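Long-range contacts in glycosyl hydrolase, BNR repeat (Ralstonia eutropha, PDB 3B7F), which is probably a glycosyl hydrolase, built as a seven-bladed beta-propeller with BNR repeats: residues Asp115-Leu120 and Ala133-Gln138; Gly21-Leu26 and Pro40-Trp45. All blocks are in the same frame, centred on the assembly; numbering follows the deposited sequence.

From the N terminus the chain reaches interaction 2 first: strand 24-29 runs inward, strand 32-38 returns to the rim, and residues 40-45 close the loop by coming back against residues 21-26. These two strands, strand 45-51 and the C-terminal strand 385-391 make up one four-stranded blade of the propeller, shared by the two ends of the chain. After the next blade, interaction 1 closes a loop of similar length between the first two strands of the blade that starts at residue 116. Interactions 1 and 2 follow in series, neither nested nor crossed, and their centres are about 29 Å apart; interaction 1 is the more central, interaction 2 lies at the periphery.

Interaction 1. Residues Asp115-Leu120 and Ala133-Gln138; sequences DHVFWL and AGTSPQ
Antiparallel strand pairing twice broken by a classic beta bulge joins Asp115-Leu120 to Ala133-Gln138, the hairpin of the first two strands in one blade of the seven-bladed beta-propeller. Each bulge gathers two amides on one carbonyl: Ser136 O takes Asp115 N at 2.7 Å and His116 N, and Gly134 O takes Phe118 N at 2.7 Å and Trp119 N, the last tilted 22° from the carbonyl plane. Reverse bonds run from Ser136 N to His116 O and from Gly134 N to Trp119 O, the latter nearly straight at 171°. On one face of the sheet Ala133 CB meets Val117 CG1 at 4.0 Å and also touches Leu120 CD2; this face packs on strand 70-75 of the preceding blade. On the other, the imidazole of His116 stacks with His58, while Phe118 and Trp119 reach His180 of the following blade. Ser136 OG is hydrogen-bonded to Pro177 O, just before strand 178-184 of that blade. The CG of His116 stands between its backbone N and carbonyl carbon (chi1 60°), which brings the ring over Ser136 CB, 3.6 Å from the ring centroid in a CH-pi contact offset toward the rim. The ring's rotation is fixed at its edge: ND1 donates in plane to the anti lone pair of Asp115 OD2 at 2.7 Å.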
loop_
_atom_site.group_PDB
_atom_site.type_symbol
_atom_site.label_atom_id
_atom_site.label_comp_id
_atom_site.label_asym_id
_atom_site.label_seq_id
_atom_site.Cartn_x
_atom_site.Cartn_y
_atom_site.Cartn_z
ATOM N N ASP A 115 -16.633 3.997 6.548
ATOM C CA ASP A 115 -17.120 3.852 5.188
ATOM C C ASP A 115 -16.572 2.556 4.613
ATOM O O ASP A 115 -17.328 1.767 4.066
ATOM C CB ASP A 115 -16.728 5.014 4.288
ATOM C CG ASP A 115 -17.357 4.894 2.918
ATOM O OD1 ASP A 115 -18.569 5.146 2.780
ATOM O OD2 ASP A 115 -16.639 4.528 1.977
ATOM N N HIS A 116 -15.257 2.356 4.718
ATOM C CA HIS A 116 -14.637 1.105 4.284
ATOM C C HIS A 116 -13.298 0.861 4.962
ATOM O O HIS A 116 -12.641 1.791 5.414
ATOM C CB HIS A 116 -14.503 1.053 2.744
ATOM C CG HIS A 116 -13.669 2.143 2.143
ATOM N ND1 HIS A 116 -14.195 3.350 1.743
ATOM C CD2 HIS A 116 -12.357 2.185 1.828
ATOM C CE1 HIS A 116 -13.235 4.104 1.240
ATOM N NE2 HIS A 116 -12.105 3.420 1.286
ATOM N N VAL A 117 -12.937 -0.417 5.069
ATOM C CA VAL A 117 -11.628 -0.828 5.548
ATOM C C VAL A 117 -10.771 -0.694 4.310
ATOM O O VAL A 117 -11.040 -1.337 3.288
ATOM C CB VAL A 117 -11.608 -2.255 6.073
ATOM C CG1 VAL A 117 -10.184 -2.642 6.542
ATOM C CG2 VAL A 117 -12.628 -2.406 7.200
ATOM N N PHE A 118 -9.749 0.143 4.383
ATOM C CA PHE A 118 -8.906 0.423 3.230
ATOM C C PHE A 118 -7.616 -0.404 3.165
ATOM O O PHE A 118 -7.223 -0.847 2.090
ATOM C CB PHE A 118 -8.549 1.906 3.231
ATOM C CG PHE A 118 -7.740 2.319 2.054
ATOM C CD1 PHE A 118 -8.345 2.474 0.826
ATOM C CD2 PHE A 118 -6.386 2.559 2.163
ATOM C CE1 PHE A 118 -7.605 2.841 -0.288
ATOM C CE2 PHE A 118 -5.638 2.921 1.045
ATOM C CZ PHE A 118 -6.244 3.057 -0.169
ATOM N N TRP A 119 -6.974 -0.604 4.312
ATOM C CA TRP A 119 -5.662 -1.238 4.394
ATOM C C TRP A 119 -5.579 -2.248 5.510
ATOM O O TRP A 119 -6.046 -1.969 6.584
ATOM C CB TRP A 119 -4.666 -0.137 4.721
ATOM C CG TRP A 119 -3.247 -0.517 4.613
ATOM C CD1 TRP A 119 -2.502 -1.252 5.486
ATOM C CD2 TRP A 119 -2.366 -0.104 3.577
ATOM N NE1 TRP A 119 -1.209 -1.355 5.027
ATOM C CE2 TRP A 119 -1.098 -0.641 3.865
ATOM C CE3 TRP A 119 -2.530 0.669 2.430
ATOM C CZ2 TRP A 119 -0.005 -0.437 3.048
ATOM C CZ3 TRP A 119 -1.436 0.898 1.636
ATOM C CH2 TRP A 119 -0.186 0.337 1.944
ATOM N N LEU A 120 -4.880 -3.355 5.271
ATOM C CA LEU A 120 -4.688 -4.448 6.224
ATOM C C LEU A 120 -3.190 -4.722 6.343
ATOM O O LEU A 120 -2.499 -4.855 5.326
ATOM C CB LEU A 120 -5.402 -5.714 5.741
ATOM C CG LEU A 120 -6.937 -5.757 5.720
ATOM C CD1 LEU A 120 -7.392 -6.951 4.884
ATOM C CD2 LEU A 120 -7.504 -5.787 7.139
ATOM N N ALA A 133 -5.853 -2.719 10.903
ATOM C CA ALA A 133 -6.698 -2.287 9.816
ATOM C C ALA A 133 -6.769 -0.752 9.816
ATOM O O ALA A 133 -6.878 -0.127 10.878
ATOM C CB ALA A 133 -8.084 -2.865 9.945
ATOM N N GLY A 134 -6.688 -0.176 8.613
ATOM C CA GLY A 134 -6.841 1.256 8.383
ATOM C C GLY A 134 -8.135 1.475 7.607
ATOM O O GLY A 134 -8.382 0.774 6.632
ATOM N N THR A 135 -8.933 2.456 8.036
ATOM C CA THR A 135 -10.240 2.762 7.454
ATOM C C THR A 135 -10.360 4.127 6.765
ATOM O O THR A 135 -9.468 4.961 6.859
ATOM C CB THR A 135 -11.371 2.734 8.565
ATOM O OG1 THR A 135 -11.089 3.721 9.574
ATOM C CG2 THR A 135 -11.517 1.337 9.214
ATOM N N SER A 136 -11.493 4.305 6.074
ATOM C CA SER A 136 -11.958 5.573 5.544
ATOM C C SER A 136 -13.306 5.842 6.267
ATOM O O SER A 136 -14.184 4.997 6.199
ATOM C CB SER A 136 -12.202 5.533 4.047
ATOM O OG SER A 136 -12.762 6.765 3.595
ATOM N N PRO A 137 -13.446 6.964 7.012
ATOM C CA PRO A 137 -12.462 8.016 7.310
ATOM C C PRO A 137 -11.350 7.474 8.220
ATOM O O PRO A 137 -11.439 6.338 8.680
ATOM C CB PRO A 137 -13.299 9.112 7.959
ATOM C CG PRO A 137 -14.430 8.398 8.597
ATOM C CD PRO A 137 -14.739 7.251 7.664
ATOM N N GLN A 138 -10.326 8.281 8.479
ATOM C CA GLN A 138 -9.117 7.796 9.161
ATOM C C GLN A 138 -9.425 7.156 10.500
ATOM O O GLN A 138 -10.069 7.746 11.343
ATOM C CB GLN A 138 -8.036 8.901 9.327
ATOM C CG GLN A 138 -7.483 9.620 8.042
ATOM C CD GLN A 138 -8.278 10.841 7.634
ATOM O OE1 GLN A 138 -9.515 10.826 7.693
ATOM N NE2 GLN A 138 -7.576 11.909 7.190
#

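Interaction 2. Residues Gly21-Leu26 and Pro40-Trp45; sequences GPVMLL and PARRTW. With EDO (1,2-ethanediol), chain P.
The backbones of Gly21-Leu26 and Pro40-Trp45 run near each other without a direct hydrogen bond, closest at Gly21 and Pro40, whose CA atoms lie 4.0 Å apart. A water bridges them there, accepting from Gly21 N at 2.6 Å and donating to Pro40 O at 2.8 Å. Gly21 adopts a positive phi (86°) that turns the chain into Pro22, and its carbonyl oxygen accepts a hydrogen bond from His351 NE2. The side-chain contact centres on Val23, whose two methyls serve different partners: CG2 meets the aliphatic part of Arg42, 3.7 Å from CD, whereas CG1 touches Trp45 CH2 at 3.8 Å. With Trp45 CG anti to the carbonyl carbon (chi1 -65°), the indole extends its six-membered ring to the other segment; CZ3 lies 3.9 Å from Leu25 CG, the two side chains crossing at about a right angle, and also approaches Val23 O. These residues belong to the blade of the propeller that closes the ring, where strand 24-29 lies between strand 32-38 and the C-terminal strand 385-391, and Leu25 and Trp45 both also pack on Ile378 of the neighbouring blade. Arg42 bends at chi3 and carries its guanidinium across to that blade as well, forming a salt bridge with Asp349 through NH1 and a hydrogen bond to Pro353 O through NH2. At Thr44 an ethanediol molecule, probably picked up during crystallisation, is held by its O2, which shares a hydrogen bond with Thr44 OG1 at 2.9 Å and makes a weak one to Thr44 O; Asp39 OD2 is a weak second partner of the same hydroxyl.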
loop_
_atom_site.group_PDB
_atom_site.type_symbol
_atom_site.label_atom_id
_atom_site.label_comp_id
_atom_site.label_asym_id
_atom_site.label_seq_id
_atom_site.Cartn_x
_atom_site.Cartn_y
_atom_site.Cartn_z
ATOM N N GLY A 21 9.892 -20.900 -6.555
ATOM C CA GLY A 21 8.644 -21.525 -6.949
ATOM C C GLY A 21 7.529 -20.569 -7.404
ATOM O O GLY A 21 7.795 -19.415 -7.758
ATOM N N PRO A 22 6.271 -21.060 -7.420
ATOM C CA PRO A 22 5.153 -20.278 -7.897
ATOM C C PRO A 22 4.892 -19.026 -7.092
ATOM O O PRO A 22 5.078 -19.025 -5.881
ATOM C CB PRO A 22 3.959 -21.228 -7.697
ATOM C CG PRO A 22 4.523 -22.566 -7.804
ATOM C CD PRO A 22 5.815 -22.407 -7.007
ATOM N N VAL A 23 4.490 -17.974 -7.792
ATOM C CA VAL A 23 4.069 -16.714 -7.199
ATOM C C VAL A 23 2.550 -16.596 -7.375
ATOM O O VAL A 23 1.968 -17.087 -8.359
ATOM C CB VAL A 23 4.810 -15.512 -7.846
ATOM C CG1 VAL A 23 4.239 -14.174 -7.395
ATOM C CG2 VAL A 23 6.286 -15.568 -7.520
HETATM N N MSE A 24 1.914 -15.937 -6.418
HETATM C CA MSE A 24 0.515 -15.663 -6.460
HETATM C C MSE A 24 0.351 -14.170 -6.333
HETATM O O MSE A 24 1.098 -13.546 -5.606
HETATM C CB MSE A 24 -0.197 -16.376 -5.322
HETATM C CG MSE A 24 -1.717 -16.134 -5.305
HETATM SE SE MSE A 24 -2.691 -17.413 -4.200
HETATM C CE MSE A 24 -2.448 -18.949 -5.411
ATOM N N LEU A 25 -0.609 -13.605 -7.062
ATOM C CA LEU A 25 -0.951 -12.180 -6.967
ATOM C C LEU A 25 -2.406 -12.156 -6.551
ATOM O O LEU A 25 -3.187 -12.876 -7.107
ATOM C CB LEU A 25 -0.754 -11.431 -8.286
ATOM C CG LEU A 25 0.633 -11.458 -8.930
ATOM C CD1 LEU A 25 0.539 -10.747 -10.265
ATOM C CD2 LEU A 25 1.734 -10.833 -8.023
ATOM N N LEU A 26 -2.725 -11.347 -5.552
ATOM C CA LEU A 26 -4.050 -11.210 -4.958
ATOM C C LEU A 26 -4.539 -9.869 -5.444
ATOM O O LEU A 26 -3.982 -8.849 -5.026
ATOM C CB LEU A 26 -3.935 -11.221 -3.430
ATOM C CG LEU A 26 -2.995 -12.242 -2.780
ATOM C CD1 LEU A 26 -3.046 -12.067 -1.215
ATOM C CD2 LEU A 26 -3.332 -13.656 -3.209
ATOM N N PRO A 40 6.738 -22.172 -11.659
ATOM C CA PRO A 40 7.937 -21.786 -10.897
ATOM C C PRO A 40 8.868 -20.767 -11.587
ATOM O O PRO A 40 9.514 -19.964 -10.916
ATOM C CB PRO A 40 8.663 -23.120 -10.706
ATOM C CG PRO A 40 7.602 -24.163 -10.918
ATOM C CD PRO A 40 6.700 -23.620 -11.933
ATOM N N ALA A 41 8.929 -20.826 -12.911
ATOM C CA ALA A 41 9.714 -19.925 -13.721
ATOM C C ALA A 41 9.074 -18.545 -13.895
ATOM O O ALA A 41 9.698 -17.706 -14.489
ATOM C CB ALA A 41 9.977 -20.557 -15.112
ATOM N N ARG A 42 7.848 -18.319 -13.404
ATOM C CA ARG A 42 7.121 -17.052 -13.526
ATOM C C ARG A 42 6.949 -16.608 -14.965
ATOM O O ARG A 42 7.027 -15.389 -15.255
ATOM C CB ARG A 42 7.765 -15.925 -12.697
ATOM C CG ARG A 42 7.771 -16.185 -11.194
ATOM C CD ARG A 42 8.506 -15.088 -10.456
ATOM N NE ARG A 42 9.937 -15.150 -10.730
ATOM C CZ ARG A 42 10.846 -14.199 -10.477
ATOM N NH1 ARG A 42 10.499 -13.045 -9.979
ATOM N NH2 ARG A 42 12.134 -14.418 -10.769
ATOM N N ARG A 43 6.714 -17.573 -15.868
ATOM C CA ARG A 43 6.509 -17.219 -17.285
ATOM C C ARG A 43 5.048 -17.372 -17.747
ATOM O O ARG A 43 4.578 -16.515 -18.480
ATOM C CB ARG A 43 7.515 -17.902 -18.220
ATOM C CG ARG A 43 7.124 -19.155 -18.952
ATOM C CD ARG A 43 7.914 -19.186 -20.262
ATOM N NE ARG A 43 7.421 -18.182 -21.222
ATOM C CZ ARG A 43 6.583 -18.398 -22.247
ATOM N NH1 ARG A 43 6.096 -19.615 -22.541
ATOM N NH2 ARG A 43 6.233 -17.373 -23.023
ATOM N N THR A 44 4.352 -18.422 -17.320
ATOM C CA THR A 44 2.928 -18.587 -17.629
ATOM C C THR A 44 2.128 -18.380 -16.332
ATOM O O THR A 44 2.592 -18.760 -15.253
ATOM C CB THR A 44 2.613 -19.961 -18.271
ATOM O OG1 THR A 44 2.932 -20.993 -17.338
ATOM C CG2 THR A 44 3.417 -20.150 -19.559
ATOM N N TRP A 45 0.942 -17.767 -16.456
ATOM C CA TRP A 45 0.053 -17.456 -15.340
ATOM C C TRP A 45 -1.381 -17.962 -15.551
ATOM O O TRP A 45 -1.885 -17.974 -16.655
ATOM C CB TRP A 45 0.012 -15.947 -15.089
ATOM C CG TRP A 45 1.332 -15.375 -14.638
ATOM C CD1 TRP A 45 2.387 -15.082 -15.423
ATOM C CD2 TRP A 45 1.716 -15.012 -13.301
ATOM N NE1 TRP A 45 3.404 -14.566 -14.679
ATOM C CE2 TRP A 45 3.028 -14.514 -13.370
ATOM C CE3 TRP A 45 1.082 -15.063 -12.060
ATOM C CZ2 TRP A 45 3.727 -14.079 -12.248
ATOM C CZ3 TRP A 45 1.782 -14.631 -10.936
ATOM C CH2 TRP A 45 3.085 -14.135 -11.038
HETATM C C1 EDO P . 0.469 -22.791 -13.375
HETATM O O1 EDO P . -0.111 -21.559 -12.931
HETATM C C2 EDO P . 0.619 -22.785 -14.894
HETATM O O2 EDO P . 0.892 -21.459 -15.378
HETATM O O HOH W 1 11.246 -20.556 -8.770
#